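Local atomic coordinates of mandelate racemase/muconate lactonizing enzyme-like protein (Roseovarius sp. TM1035, PDB entry 3RCY), a protein that belongs to the enolase superfamily, binds a magnesium ion and probably acts on a carboxylate substrate, though its exact reaction is not known. Residues P17-R22 / H311-P316; T130-L135 / E152-C157; T145-A150 / S189-R194; Y173-G178 / M389-C394; Y229-Y234 / V253-A258. One frame throughout, in Å; residues are numbered along the deposited sequence.

Contact 1: P17-R22 / H311-P316; sequences PGWGGR and HLYAGP
Gly-20 and Tyr-313 meet where a loop of the N-terminal capping domain reaches the barrel, a place typical of the mandelate racemase and muconate lactonizing enzyme family. Residues 17-22 lie in the loop between strands 4-12 and 24-31. Residues 311-316 lie in the barrel loop between strand 307-308 and helix 316-327 and run into the start of that helix.

The capping loop makes a type II beta turn from Gly-18 to Gly-21, closed by Gly-21 N to Gly-18 O at 3.2 Å. Gly-20 sits at the third position of the turn. Its CA lies over the middle of the Tyr-313 ring, 3.7 Å from the centroid and only 10° off the normal. This is a CH-pi contact. The peptide N of Gly-20 stands over the same ring, 3.2 Å from Tyr-313 CZ. Tyr-313 has CG opposite its own backbone N (chi1 -157°), which swings the ring out under the turn. Its CE2 also reaches Gly-21 N at 3.3 Å. Gly-20 O rests 3.6 Å from Ala-314 CA and accepts a hydrogen bond from Trp-24 NE1.

The backbone angles of Gly-20 suit a glycine, since a CB would press on the carbonyl O of Trp-19. Beside it, Trp-19 stacks on Tyr-133. The side chain of Tyr-313 is about 7 Å from the bound magnesium ion, so the ring under the turn lies near the metal site.

The two loops are joined by a peptide lying on a ring and not by directed polar bonds. Such a contact depends on close fit, which is consistent with a capping loop that helps close the active site.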
# COMPACT_ATOMS: atom_id res chain seq x y z
N PRO A 17 -32.47 -37.99 12.60
CA PRO A 17 -31.19 -37.54 13.17
C PRO A 17 -31.03 -36.02 13.22
O PRO A 17 -30.03 -35.53 13.76
CB PRO A 17 -30.16 -38.15 12.21
CG PRO A 17 -30.87 -38.19 10.89
CD PRO A 17 -32.31 -38.48 11.22
N GLY A 18 -31.99 -35.28 12.65
CA GLY A 18 -32.06 -33.82 12.83
C GLY A 18 -31.12 -32.98 11.99
O GLY A 18 -30.54 -32.00 12.49
N TRP A 19 -30.98 -33.32 10.71
CA TRP A 19 -30.16 -32.50 9.79
C TRP A 19 -30.81 -31.14 9.57
O TRP A 19 -32.00 -31.05 9.25
CB TRP A 19 -29.94 -33.19 8.44
CG TRP A 19 -29.43 -34.60 8.51
CD1 TRP A 19 -29.76 -35.63 7.67
CD2 TRP A 19 -28.51 -35.15 9.47
NE1 TRP A 19 -29.10 -36.77 8.03
CE2 TRP A 19 -28.32 -36.52 9.13
CE3 TRP A 19 -27.81 -34.62 10.57
CZ2 TRP A 19 -27.48 -37.37 9.86
CZ3 TRP A 19 -26.96 -35.47 11.30
CH2 TRP A 19 -26.80 -36.83 10.93
N GLY A 20 -30.02 -30.09 9.75
CA GLY A 20 -30.53 -28.73 9.73
C GLY A 20 -30.58 -28.08 11.11
O GLY A 20 -31.01 -26.93 11.23
N GLY A 21 -30.16 -28.81 12.15
CA GLY A 21 -30.02 -28.23 13.50
C GLY A 21 -31.13 -28.60 14.47
O GLY A 21 -32.06 -29.33 14.12
N ARG A 22 -31.03 -28.10 15.70
CA ARG A 22 -31.95 -28.48 16.79
C ARG A 22 -33.37 -27.93 16.63
O ARG A 22 -34.33 -28.59 17.03
CB ARG A 22 -31.38 -28.08 18.16
CG ARG A 22 -30.27 -28.98 18.67
CD ARG A 22 -29.93 -28.66 20.13
NE ARG A 22 -28.91 -29.54 20.67
CZ ARG A 22 -27.59 -29.38 20.50
NH1 ARG A 22 -27.12 -28.36 19.78
NH2 ARG A 22 -26.75 -30.25 21.03
N HIS A 311 -26.14 -19.93 2.06
CA HIS A 311 -26.00 -20.91 3.13
C HIS A 311 -27.33 -21.56 3.47
O HIS A 311 -28.36 -20.89 3.48
CB HIS A 311 -25.45 -20.23 4.39
CG HIS A 311 -25.28 -21.15 5.56
ND1 HIS A 311 -26.21 -21.26 6.57
CD2 HIS A 311 -24.28 -22.01 5.87
CE1 HIS A 311 -25.79 -22.14 7.47
NE2 HIS A 311 -24.62 -22.61 7.06
N LEU A 312 -27.29 -22.86 3.77
CA LEU A 312 -28.44 -23.52 4.39
C LEU A 312 -28.01 -24.54 5.43
O LEU A 312 -27.51 -25.61 5.09
CB LEU A 312 -29.37 -24.18 3.35
CG LEU A 312 -30.64 -24.76 4.01
CD1 LEU A 312 -31.67 -23.66 4.34
CD2 LEU A 312 -31.29 -25.85 3.18
N TYR A 313 -28.19 -24.20 6.70
CA TYR A 313 -28.27 -25.23 7.72
C TYR A 313 -29.45 -24.90 8.61
O TYR A 313 -29.30 -24.53 9.77
CB TYR A 313 -26.96 -25.41 8.53
CG TYR A 313 -26.91 -26.79 9.14
CD1 TYR A 313 -26.74 -27.91 8.32
CD2 TYR A 313 -27.09 -26.99 10.51
CE1 TYR A 313 -26.73 -29.20 8.86
CE2 TYR A 313 -27.07 -28.27 11.06
CZ TYR A 313 -26.89 -29.37 10.23
OH TYR A 313 -26.88 -30.65 10.74
N ALA A 314 -30.63 -25.03 8.01
CA ALA A 314 -31.87 -24.58 8.60
C ALA A 314 -33.02 -25.18 7.80
O ALA A 314 -32.82 -26.14 7.05
CB ALA A 314 -31.93 -23.05 8.59
N GLY A 315 -34.22 -24.62 7.95
CA GLY A 315 -35.41 -25.21 7.35
C GLY A 315 -35.65 -24.82 5.90
O GLY A 315 -34.89 -24.05 5.31
N PRO A 316 -36.73 -25.38 5.30
CA PRO A 316 -37.05 -25.21 3.89
C PRO A 316 -37.61 -23.83 3.54
O PRO A 316 -37.70 -23.50 2.35
CB PRO A 316 -38.11 -26.29 3.66
CG PRO A 316 -38.78 -26.44 5.00
CD PRO A 316 -37.66 -26.30 5.98

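Contact 2: T130-L135 / E152-C157; sequences TYLYPL and ESAADC
Leu-132 lays its side chain on Ala-154, packing the chain just past strand 126-131 against helix 147-159. Strand and helix are the first two members of a beta-alpha-beta crossover of the barrel, which strand 164-167 completes. Leu-132 CB starts 4.1 Å from Ser-153 CB. CG, turned away from its own carbonyl carbon (chi1 -61°), brings both methyls to Ala-154. Leu-132 CD1 comes to 4.1 Å from Ala-154 CB. Leu-132 CD2 comes nearer, 3.5 Å from Ala-154 CA, and also touches Cys-157 SG at 4.0 Å.

Ser-153 gives the polar link. Its OG donates to Tyr-133 O at 2.7 Å, with the donor tilted 33° from the carbonyl plane. Past this bond the chain brings Leu-135 over the helix. Its CG covers Ser-153 OG at 3.6 Å, CD1 rests on the backbone of Glu-152, and CD2 meets Asp-156 OD2, an oxygen in a salt bridge with Arg-160. With an alanine at Leu-135, both methyls would be gone and the Ser-153 hydroxyl would probably lose its apolar cover, opening a gap above Glu-152 and Asp-156. At the strand end of the contact, Thr-130 CG2 touches Cys-157 SG at 3.7 Å.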
# COMPACT_ATOMS: atom_id res chain seq x y z
N THR A 130 -24.95 -30.64 -1.47
CA THR A 130 -25.29 -31.09 -0.13
C THR A 130 -24.04 -31.47 0.65
O THR A 130 -23.00 -31.78 0.05
CB THR A 130 -26.30 -32.28 -0.18
OG1 THR A 130 -26.63 -32.72 1.14
CG2 THR A 130 -25.75 -33.45 -0.98
N TYR A 131 -24.12 -31.42 1.98
CA TYR A 131 -23.17 -32.11 2.84
C TYR A 131 -23.24 -33.61 2.54
O TYR A 131 -24.27 -34.11 2.08
CB TYR A 131 -23.54 -31.95 4.31
CG TYR A 131 -22.87 -30.83 5.07
CD1 TYR A 131 -23.64 -29.82 5.65
CD2 TYR A 131 -21.49 -30.80 5.24
CE1 TYR A 131 -23.06 -28.79 6.37
CE2 TYR A 131 -20.88 -29.77 5.96
CZ TYR A 131 -21.68 -28.76 6.53
OH TYR A 131 -21.12 -27.72 7.24
N LEU A 132 -22.16 -34.31 2.85
CA LEU A 132 -22.17 -35.77 2.90
C LEU A 132 -22.75 -36.23 4.24
O LEU A 132 -22.17 -36.00 5.30
CB LEU A 132 -20.77 -36.34 2.71
CG LEU A 132 -20.12 -35.98 1.37
CD1 LEU A 132 -18.69 -36.49 1.29
CD2 LEU A 132 -20.97 -36.54 0.23
N TYR A 133 -23.92 -36.87 4.18
CA TYR A 133 -24.60 -37.38 5.38
C TYR A 133 -24.46 -38.90 5.43
O TYR A 133 -24.28 -39.53 4.38
CB TYR A 133 -26.08 -36.98 5.38
CG TYR A 133 -26.32 -35.49 5.49
CD1 TYR A 133 -26.16 -34.84 6.71
CD2 TYR A 133 -26.70 -34.74 4.38
CE1 TYR A 133 -26.38 -33.47 6.83
CE2 TYR A 133 -26.92 -33.36 4.48
CZ TYR A 133 -26.76 -32.73 5.72
OH TYR A 133 -26.97 -31.39 5.86
N PRO A 134 -24.55 -39.49 6.65
CA PRO A 134 -24.47 -40.94 6.76
C PRO A 134 -25.56 -41.61 5.92
O PRO A 134 -26.70 -41.15 5.90
CB PRO A 134 -24.72 -41.21 8.25
CG PRO A 134 -24.43 -39.93 8.94
CD PRO A 134 -24.74 -38.84 7.96
N LEU A 135 -25.17 -42.67 5.22
CA LEU A 135 -26.12 -43.57 4.58
C LEU A 135 -26.75 -44.48 5.64
O LEU A 135 -26.25 -44.52 6.77
CB LEU A 135 -25.41 -44.38 3.48
CG LEU A 135 -24.93 -43.56 2.27
CD1 LEU A 135 -24.20 -44.45 1.26
CD2 LEU A 135 -26.09 -42.82 1.59
N GLU A 152 -18.46 -43.32 0.23
CA GLU A 152 -19.72 -43.99 -0.13
C GLU A 152 -20.88 -43.00 -0.28
O GLU A 152 -21.67 -43.08 -1.23
CB GLU A 152 -20.08 -45.08 0.89
CG GLU A 152 -19.19 -46.30 0.84
CD GLU A 152 -19.67 -47.43 1.74
OE1 GLU A 152 -20.31 -47.16 2.78
OE2 GLU A 152 -19.41 -48.60 1.40
N SER A 153 -20.98 -42.05 0.66
CA SER A 153 -22.02 -41.02 0.59
C SER A 153 -21.83 -40.14 -0.63
O SER A 153 -22.81 -39.77 -1.27
CB SER A 153 -22.05 -40.17 1.87
OG SER A 153 -22.49 -40.97 2.96
N ALA A 154 -20.58 -39.84 -0.96
CA ALA A 154 -20.26 -39.03 -2.14
C ALA A 154 -20.67 -39.73 -3.44
O ALA A 154 -21.26 -39.10 -4.32
CB ALA A 154 -18.78 -38.69 -2.17
N ALA A 155 -20.35 -41.03 -3.55
CA ALA A 155 -20.75 -41.85 -4.69
C ALA A 155 -22.26 -41.85 -4.85
O ALA A 155 -22.77 -41.71 -5.96
CB ALA A 155 -20.23 -43.29 -4.54
N ASP A 156 -22.99 -41.96 -3.74
CA ASP A 156 -24.44 -41.92 -3.78
C ASP A 156 -24.98 -40.53 -4.19
O ASP A 156 -25.89 -40.44 -5.01
CB ASP A 156 -25.04 -42.37 -2.45
CG ASP A 156 -26.52 -42.63 -2.55
OD1 ASP A 156 -26.94 -43.50 -3.34
OD2 ASP A 156 -27.28 -41.95 -1.85
N CYS A 157 -24.41 -39.46 -3.63
CA CYS A 157 -24.80 -38.10 -4.04
C CYS A 157 -24.62 -37.88 -5.54
O CYS A 157 -25.49 -37.34 -6.22
CB CYS A 157 -23.99 -37.05 -3.27
SG CYS A 157 -24.49 -36.90 -1.59

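Contact 3: T145-A150 / S189-R194; sequences TSADMA and SVEFCR
Phe-192 packs its ring against the first turn of helix 147-159, joining two helices of the barrel's outer layer. The apolar contacts come first. Ala-147 CA lies over one face of the ring, 3.9 Å from the centroid and 23° off the normal, as a CH-pi contact. Ala-147 CB adds a touch on Phe-192 CD1 at 3.6 Å. Ala-150 CB, one turn on, approaches Phe-192 CE2 obliquely at 3.4 Å. The backbone of Thr-145 meets the ring at its edge. With chi1 at -95°, well off a staggered value, the ring is laid along the start of the helix. Replacing the Phe-192 ring by an alanine methyl would probably leave a gap between the two helices, beside Ala-147 and Ala-150.

The polar contacts gather at the start of the helix. Ser-146 is the N-cap: its OG accepts from Met-149 N at 3.1 Å, nearly straight at 164°. A water accepts from Ala-147 N at 2.9 Å. It also donates weakly to Thr-145 O and to Glu-191 OE1, and so bridges the two segments.

The charges form a third group. The extended chain of Glu-191 runs past Ala-147 CB, with Glu-191 CD at 3.7 Å. Its OE2 and Asp-148 OD1 are 4.8 Å apart, and Lys-195 makes a salt bridge to each, which probably offsets their repulsion.

In the fold, Phe-192 also touches Pro-169, while Ala-150 packs on Ile-196. On another side of helix 183-200, Ser-189 and Cys-193 face helix 216-226 and strand 205-208.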
# COMPACT_ATOMS: atom_id res chain seq x y z
N THR A 145 -15.70 -39.16 11.01
CA THR A 145 -14.26 -39.29 10.83
C THR A 145 -13.85 -40.49 9.95
O THR A 145 -12.68 -40.86 9.92
CB THR A 145 -13.52 -39.37 12.18
OG1 THR A 145 -14.11 -40.40 12.97
CG2 THR A 145 -13.62 -38.03 12.93
N SER A 146 -14.81 -41.07 9.24
CA SER A 146 -14.53 -42.16 8.31
C SER A 146 -14.49 -41.69 6.85
O SER A 146 -15.53 -41.40 6.26
CB SER A 146 -15.58 -43.26 8.46
OG SER A 146 -15.35 -44.28 7.50
N ALA A 147 -13.29 -41.64 6.27
CA ALA A 147 -13.14 -41.28 4.85
C ALA A 147 -13.83 -42.30 3.95
O ALA A 147 -14.49 -41.92 2.98
CB ALA A 147 -11.66 -41.15 4.48
N ASP A 148 -13.69 -43.58 4.28
CA ASP A 148 -14.36 -44.67 3.57
C ASP A 148 -15.88 -44.45 3.47
O ASP A 148 -16.44 -44.54 2.38
CB ASP A 148 -14.04 -46.03 4.21
CG ASP A 148 -12.66 -46.55 3.84
OD1 ASP A 148 -11.96 -45.91 3.02
OD2 ASP A 148 -12.26 -47.61 4.35
N MET A 149 -16.52 -44.16 4.60
CA MET A 149 -17.97 -43.93 4.62
C MET A 149 -18.36 -42.65 3.88
O MET A 149 -19.32 -42.64 3.13
CB MET A 149 -18.51 -43.90 6.05
CG MET A 149 -18.44 -45.25 6.78
SD MET A 149 -19.19 -45.14 8.42
CE MET A 149 -18.10 -46.24 9.34
N ALA A 150 -17.59 -41.58 4.09
CA ALA A 150 -17.81 -40.34 3.35
C ALA A 150 -17.75 -40.58 1.84
O ALA A 150 -18.60 -40.08 1.11
CB ALA A 150 -16.80 -39.27 3.78
N SER A 189 -7.92 -35.07 6.73
CA SER A 189 -8.43 -34.18 5.69
C SER A 189 -7.92 -34.59 4.31
O SER A 189 -8.67 -34.55 3.34
CB SER A 189 -8.06 -32.73 5.98
OG SER A 189 -8.72 -32.27 7.16
N VAL A 190 -6.64 -34.96 4.24
CA VAL A 190 -6.03 -35.46 3.01
C VAL A 190 -6.68 -36.79 2.59
O VAL A 190 -7.03 -36.99 1.43
CB VAL A 190 -4.48 -35.60 3.16
CG1 VAL A 190 -3.87 -36.38 2.01
CG2 VAL A 190 -3.82 -34.21 3.28
N GLU A 191 -6.85 -37.70 3.55
CA GLU A 191 -7.50 -38.98 3.28
C GLU A 191 -8.93 -38.81 2.73
O GLU A 191 -9.31 -39.48 1.77
CB GLU A 191 -7.52 -39.87 4.54
CG GLU A 191 -7.95 -41.31 4.24
CD GLU A 191 -8.27 -42.13 5.48
OE1 GLU A 191 -8.13 -41.61 6.61
OE2 GLU A 191 -8.67 -43.30 5.31
N PHE A 192 -9.71 -37.92 3.34
CA PHE A 192 -11.06 -37.59 2.85
C PHE A 192 -11.03 -37.08 1.40
O PHE A 192 -11.75 -37.60 0.55
CB PHE A 192 -11.72 -36.52 3.74
CG PHE A 192 -12.63 -37.08 4.82
CD1 PHE A 192 -12.12 -37.85 5.88
CD2 PHE A 192 -14.00 -36.79 4.80
CE1 PHE A 192 -12.95 -38.33 6.88
CE2 PHE A 192 -14.85 -37.28 5.81
CZ PHE A 192 -14.32 -38.06 6.85
N CYS A 193 -10.20 -36.07 1.13
CA CYS A 193 -10.11 -35.51 -0.22
C CYS A 193 -9.69 -36.57 -1.23
O CYS A 193 -10.28 -36.66 -2.30
CB CYS A 193 -9.15 -34.32 -0.27
SG CYS A 193 -9.78 -32.83 0.54
N ARG A 194 -8.67 -37.36 -0.89
CA ARG A 194 -8.16 -38.40 -1.79
C ARG A 194 -9.25 -39.43 -2.13
O ARG A 194 -9.48 -39.74 -3.30
CB ARG A 194 -6.92 -39.08 -1.19
CG ARG A 194 -6.36 -40.24 -2.03
CD ARG A 194 -5.06 -40.84 -1.46
NE ARG A 194 -5.15 -41.26 -0.06
CZ ARG A 194 -5.50 -42.48 0.35
NH1 ARG A 194 -5.82 -43.43 -0.53
NH2 ARG A 194 -5.54 -42.76 1.66
O HOH W 1 -10.84 -42.52 7.63

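Contact 4: Y173-G178 / M389-C394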
# COMPACT_ATOMS: atom_id res chain seq x y z
N TYR A 173 -14.71 -27.38 16.16
CA TYR A 173 -14.61 -25.96 16.44
C TYR A 173 -14.88 -25.76 17.93
O TYR A 173 -15.78 -26.38 18.49
CB TYR A 173 -15.60 -25.15 15.60
CG TYR A 173 -16.98 -25.75 15.41
CD1 TYR A 173 -17.25 -26.61 14.33
CD2 TYR A 173 -18.03 -25.44 16.28
CE1 TYR A 173 -18.53 -27.15 14.13
CE2 TYR A 173 -19.31 -25.98 16.09
CZ TYR A 173 -19.55 -26.83 15.01
OH TYR A 173 -20.81 -27.36 14.82
N THR A 174 -14.08 -24.91 18.58
CA THR A 174 -14.26 -24.65 20.01
C THR A 174 -14.36 -23.16 20.34
O THR A 174 -13.98 -22.29 19.54
CB THR A 174 -13.16 -25.30 20.90
OG1 THR A 174 -12.07 -24.39 21.06
CG2 THR A 174 -12.64 -26.62 20.31
N LEU A 175 -14.87 -22.88 21.53
CA LEU A 175 -15.15 -21.52 21.97
C LEU A 175 -13.89 -20.69 22.24
O LEU A 175 -13.98 -19.48 22.40
CB LEU A 175 -16.08 -21.53 23.20
CG LEU A 175 -15.66 -22.31 24.45
CD1 LEU A 175 -14.61 -21.55 25.23
CD2 LEU A 175 -16.88 -22.60 25.34
N ARG A 176 -12.73 -21.34 22.30
CA ARG A 176 -11.47 -20.66 22.58
C ARG A 176 -11.02 -19.77 21.42
O ARG A 176 -10.28 -18.80 21.61
CB ARG A 176 -10.39 -21.71 22.92
CG ARG A 176 -10.78 -22.62 24.09
CD ARG A 176 -10.26 -24.04 23.94
NE ARG A 176 -10.73 -24.89 25.03
CZ ARG A 176 -10.30 -24.77 26.29
NH1 ARG A 176 -9.41 -23.84 26.59
NH2 ARG A 176 -10.77 -25.57 27.23
N GLY A 177 -11.50 -20.09 20.22
CA GLY A 177 -11.11 -19.38 19.00
C GLY A 177 -10.22 -20.26 18.16
O GLY A 177 -10.14 -21.47 18.38
N GLY A 178 -9.52 -19.66 17.20
CA GLY A 178 -8.64 -20.42 16.31
C GLY A 178 -7.65 -21.30 17.05
O GLY A 178 -7.11 -20.90 18.09
N MET A 389 -20.88 -24.57 20.23
CA MET A 389 -19.41 -24.68 20.14
C MET A 389 -18.82 -25.36 21.37
O MET A 389 -19.10 -24.98 22.50
CB MET A 389 -18.75 -23.30 19.94
CG MET A 389 -19.11 -22.63 18.63
SD MET A 389 -18.14 -21.17 18.23
CE MET A 389 -16.79 -21.87 17.28
N GLN A 390 -18.00 -26.38 21.12
CA GLN A 390 -17.30 -27.15 22.14
C GLN A 390 -16.53 -26.28 23.15
O GLN A 390 -15.99 -25.24 22.79
CB GLN A 390 -16.31 -28.09 21.45
CG GLN A 390 -16.03 -29.39 22.17
CD GLN A 390 -15.16 -30.32 21.35
OE1 GLN A 390 -15.66 -31.16 20.61
NE2 GLN A 390 -13.84 -30.16 21.47
N GLU A 391 -16.48 -26.73 24.41
CA GLU A 391 -15.61 -26.09 25.41
C GLU A 391 -14.23 -26.76 25.48
O GLU A 391 -13.21 -26.06 25.54
CB GLU A 391 -16.27 -26.03 26.80
CG GLU A 391 -15.37 -25.36 27.86
CD GLU A 391 -16.13 -24.72 29.01
OE1 GLU A 391 -17.17 -24.06 28.76
OE2 GLU A 391 -15.67 -24.85 30.16
N ALA A 392 -14.21 -28.09 25.47
CA ALA A 392 -12.97 -28.86 25.47
C ALA A 392 -12.08 -28.48 24.28
O ALA A 392 -12.57 -28.25 23.17
CB ALA A 392 -13.26 -30.36 25.47
N SER A 393 -10.77 -28.42 24.51
CA SER A 393 -9.81 -28.06 23.47
C SER A 393 -9.65 -29.16 22.42
O SER A 393 -10.10 -30.30 22.62
CB SER A 393 -8.44 -27.75 24.10
OG SER A 393 -7.85 -28.93 24.62
N CYS A 394 -9.02 -28.81 21.29
CA CYS A 394 -8.63 -29.76 20.26
C CYS A 394 -7.76 -30.88 20.87
O CYS A 394 -6.91 -30.63 21.72
CB CYS A 394 -7.87 -29.05 19.14
SG CYS A 394 -7.23 -30.12 17.81
O HOH W 2 -18.15 -28.03 18.91
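Thr-174 and Gln-390 form a single beta bridge between a barrel loop and the C-terminal tail. The tight part lies around Leu-175. Its N donates to Gln-390 O at 2.9 Å, almost in line with the C=O bond. Leu-175 CG sits between its own backbone N and carbonyl carbon (chi1 56°), which tucks it 3.4 Å from the same Gln-390 O. Leu-175 CD2 then covers Glu-391 CA at 3.7 Å. Met-389 crosses Tyr-173 at about a right angle, with Met-389 CG at the ring edge, 3.8 Å from Tyr-173 CD2.

The other half of the bridge is looser. Gln-390 N reaches Tyr-173 O only by a weak bond of 3.4 Å. A water bridges the same pair, accepting from Gln-390 N at 2.8 Å and donating to Tyr-173 O. Further along lie the exposed Ala-392 and Ser-393. There Arg-176 has two conformers. In one of them its NE donates to Glu-391 O at 2.8 Å and its NH1 bonds Met-122 O of the third subunit; both bonds are therefore less certain.

The loop holds the tail largely by backbone groups, while the Glu-391 carboxylate forms a salt bridge with Arg-77 of the second subunit, so the tail also serves the assembly.

Contact 5: Y229-Y234 / V253-A258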
# COMPACT_ATOMS: atom_id res chain seq x y z
N TYR A 229 -5.95 -31.97 -4.43
CA TYR A 229 -7.23 -32.62 -4.77
C TYR A 229 -8.19 -31.66 -5.45
O TYR A 229 -9.34 -32.01 -5.73
CB TYR A 229 -7.82 -33.32 -3.54
CG TYR A 229 -6.78 -34.26 -3.00
CD1 TYR A 229 -6.57 -35.51 -3.60
CD2 TYR A 229 -5.93 -33.87 -1.98
CE1 TYR A 229 -5.57 -36.36 -3.15
CE2 TYR A 229 -4.93 -34.71 -1.52
CZ TYR A 229 -4.76 -35.95 -2.11
OH TYR A 229 -3.76 -36.77 -1.65
N SER A 230 -7.68 -30.46 -5.73
CA SER A 230 -8.41 -29.40 -6.41
C SER A 230 -9.81 -29.13 -5.80
O SER A 230 -10.81 -29.10 -6.52
CB SER A 230 -8.50 -29.70 -7.92
OG SER A 230 -9.09 -28.59 -8.60
N PRO A 231 -9.88 -28.93 -4.47
CA PRO A 231 -11.19 -28.57 -3.91
C PRO A 231 -11.70 -27.24 -4.49
O PRO A 231 -10.91 -26.33 -4.73
CB PRO A 231 -10.90 -28.42 -2.41
CG PRO A 231 -9.44 -28.17 -2.32
CD PRO A 231 -8.81 -28.91 -3.45
N LEU A 232 -13.00 -27.16 -4.74
CA LEU A 232 -13.59 -25.96 -5.34
C LEU A 232 -13.54 -24.76 -4.38
O LEU A 232 -13.34 -23.63 -4.81
CB LEU A 232 -15.02 -26.24 -5.83
CG LEU A 232 -15.76 -25.12 -6.58
CD1 LEU A 232 -16.78 -25.69 -7.52
CD2 LEU A 232 -16.45 -24.14 -5.61
N TRP A 233 -13.76 -25.01 -3.09
CA TRP A 233 -13.59 -23.96 -2.09
C TRP A 233 -13.11 -24.49 -0.74
O TRP A 233 -13.19 -25.68 -0.46
CB TRP A 233 -14.85 -23.07 -1.94
CG TRP A 233 -16.03 -23.63 -1.15
CD1 TRP A 233 -16.02 -24.20 0.10
CD2 TRP A 233 -17.41 -23.59 -1.55
NE1 TRP A 233 -17.30 -24.55 0.48
CE2 TRP A 233 -18.17 -24.18 -0.51
CE3 TRP A 233 -18.08 -23.12 -2.69
CZ2 TRP A 233 -19.56 -24.32 -0.59
CZ3 TRP A 233 -19.47 -23.26 -2.76
CH2 TRP A 233 -20.19 -23.85 -1.71
N TYR A 234 -12.62 -23.55 0.06
CA TYR A 234 -12.14 -23.76 1.41
C TYR A 234 -13.00 -22.81 2.23
O TYR A 234 -12.85 -21.59 2.15
CB TYR A 234 -10.65 -23.35 1.46
CG TYR A 234 -9.87 -23.63 2.73
CD1 TYR A 234 -10.37 -24.49 3.73
CD2 TYR A 234 -8.61 -23.07 2.90
CE1 TYR A 234 -9.62 -24.75 4.87
CE2 TYR A 234 -7.86 -23.32 4.04
CZ TYR A 234 -8.36 -24.17 5.02
OH TYR A 234 -7.60 -24.42 6.13
N VAL A 253 -3.08 -19.73 0.25
CA VAL A 253 -3.54 -21.05 -0.21
C VAL A 253 -4.08 -20.94 -1.65
O VAL A 253 -4.62 -19.91 -2.03
CB VAL A 253 -4.58 -21.69 0.76
CG1 VAL A 253 -4.02 -21.81 2.19
CG2 VAL A 253 -5.89 -20.91 0.76
N ARG A 254 -3.93 -22.00 -2.44
CA ARG A 254 -4.28 -21.95 -3.87
C ARG A 254 -5.76 -22.31 -4.13
O ARG A 254 -6.19 -22.40 -5.29
CB ARG A 254 -3.34 -22.83 -4.70
CG ARG A 254 -1.84 -22.59 -4.42
CD ARG A 254 -0.98 -23.04 -5.60
NE ARG A 254 -1.07 -22.06 -6.69
CZ ARG A 254 -0.51 -22.20 -7.89
NH1 ARG A 254 0.18 -23.29 -8.19
NH2 ARG A 254 -0.66 -21.23 -8.79
N ILE A 255 -6.52 -22.45 -3.05
CA ILE A 255 -7.94 -22.80 -3.09
C ILE A 255 -8.78 -21.54 -2.82
O ILE A 255 -8.44 -20.75 -1.94
CB ILE A 255 -8.27 -23.82 -1.96
CG1 ILE A 255 -7.24 -24.95 -1.91
CG2 ILE A 255 -9.70 -24.38 -2.09
CD1 ILE A 255 -7.21 -25.70 -0.55
N PRO A 256 -9.87 -21.34 -3.59
CA PRO A 256 -10.78 -20.22 -3.32
C PRO A 256 -11.38 -20.31 -1.93
O PRO A 256 -11.80 -21.39 -1.49
CB PRO A 256 -11.87 -20.38 -4.39
CG PRO A 256 -11.18 -21.09 -5.51
CD PRO A 256 -10.26 -22.06 -4.82
N VAL A 257 -11.41 -19.17 -1.24
CA VAL A 257 -11.97 -19.12 0.11
C VAL A 257 -13.44 -18.71 0.02
O VAL A 257 -13.79 -17.80 -0.73
CB VAL A 257 -11.15 -18.18 1.03
CG1 VAL A 257 -11.87 -17.95 2.38
CG2 VAL A 257 -9.74 -18.75 1.25
N ALA A 258 -14.28 -19.43 0.76
CA ALA A 258 -15.70 -19.16 0.84
C ALA A 258 -16.04 -18.83 2.28
O ALA A 258 -15.53 -19.45 3.20
CB ALA A 258 -16.52 -20.37 0.37
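Ile-255 is the main bump of this buried contact. Its CG2 presses into the hollow formed by the backbone of Pro-231 to Trp-233, 3.5 Å from Pro-231 O. Ile-255 CD1 meets Pro-231 CG at 3.8 Å, and the two side chains cross at about a right angle. CG2 also supports Tyr-234 CB.

Next to it the Pro-256 ring covers Leu-232 O, with Pro-256 CG at 3.4 Å. This buried oxygen has no polar partner in the model. A third bump is Ala-258 CB. It sits over one face of the Trp-233 five-membered ring, 3.8 Å from the centroid, in a CH-pi contact. A chi1 of 77° at Trp-233 turns the indole so that this face meets the methyl. Tyr-234 takes Val-253 CG2 at its ring edge, while its OH bonds Ala-219 O.

Two backbone bonds hold the fit in register: Tyr-234 N to Pro-256 O at 2.8 Å and Ala-258 N to Tyr-234 O at 2.9 Å. Tyr-234 and Val-257 are thus paired in parallel. Strand 233-235, helix 243-252 and strand 257-259 form a beta-alpha-beta unit of the enolase-type barrel, whose strands lead to the magnesium ligands Glu-235 and Glu-261.

From the N terminus, loop 17-22 meets 311-316 almost 290 residues later, so contact 1 closes a span that takes in most of the barrel and ties it to the capping domain. Contacts 2, 3 and 5 all fall within that span. Contacts 2 and 3 cross, their segments alternating, and share helix 147-159; they touch through Leu-132 and Ala-150. Contact 3 closes before contact 5 opens, yet Tyr-229 packs on Cys-193 and Arg-194. Contact 4 starts inside the span of contact 1 and ends beyond it, so the two cross. Contact 4 also crosses contact 3, encloses contact 5, and ties the C-terminal tail to the barrel. Trp-19 and Tyr-133 join contacts 1 and 2.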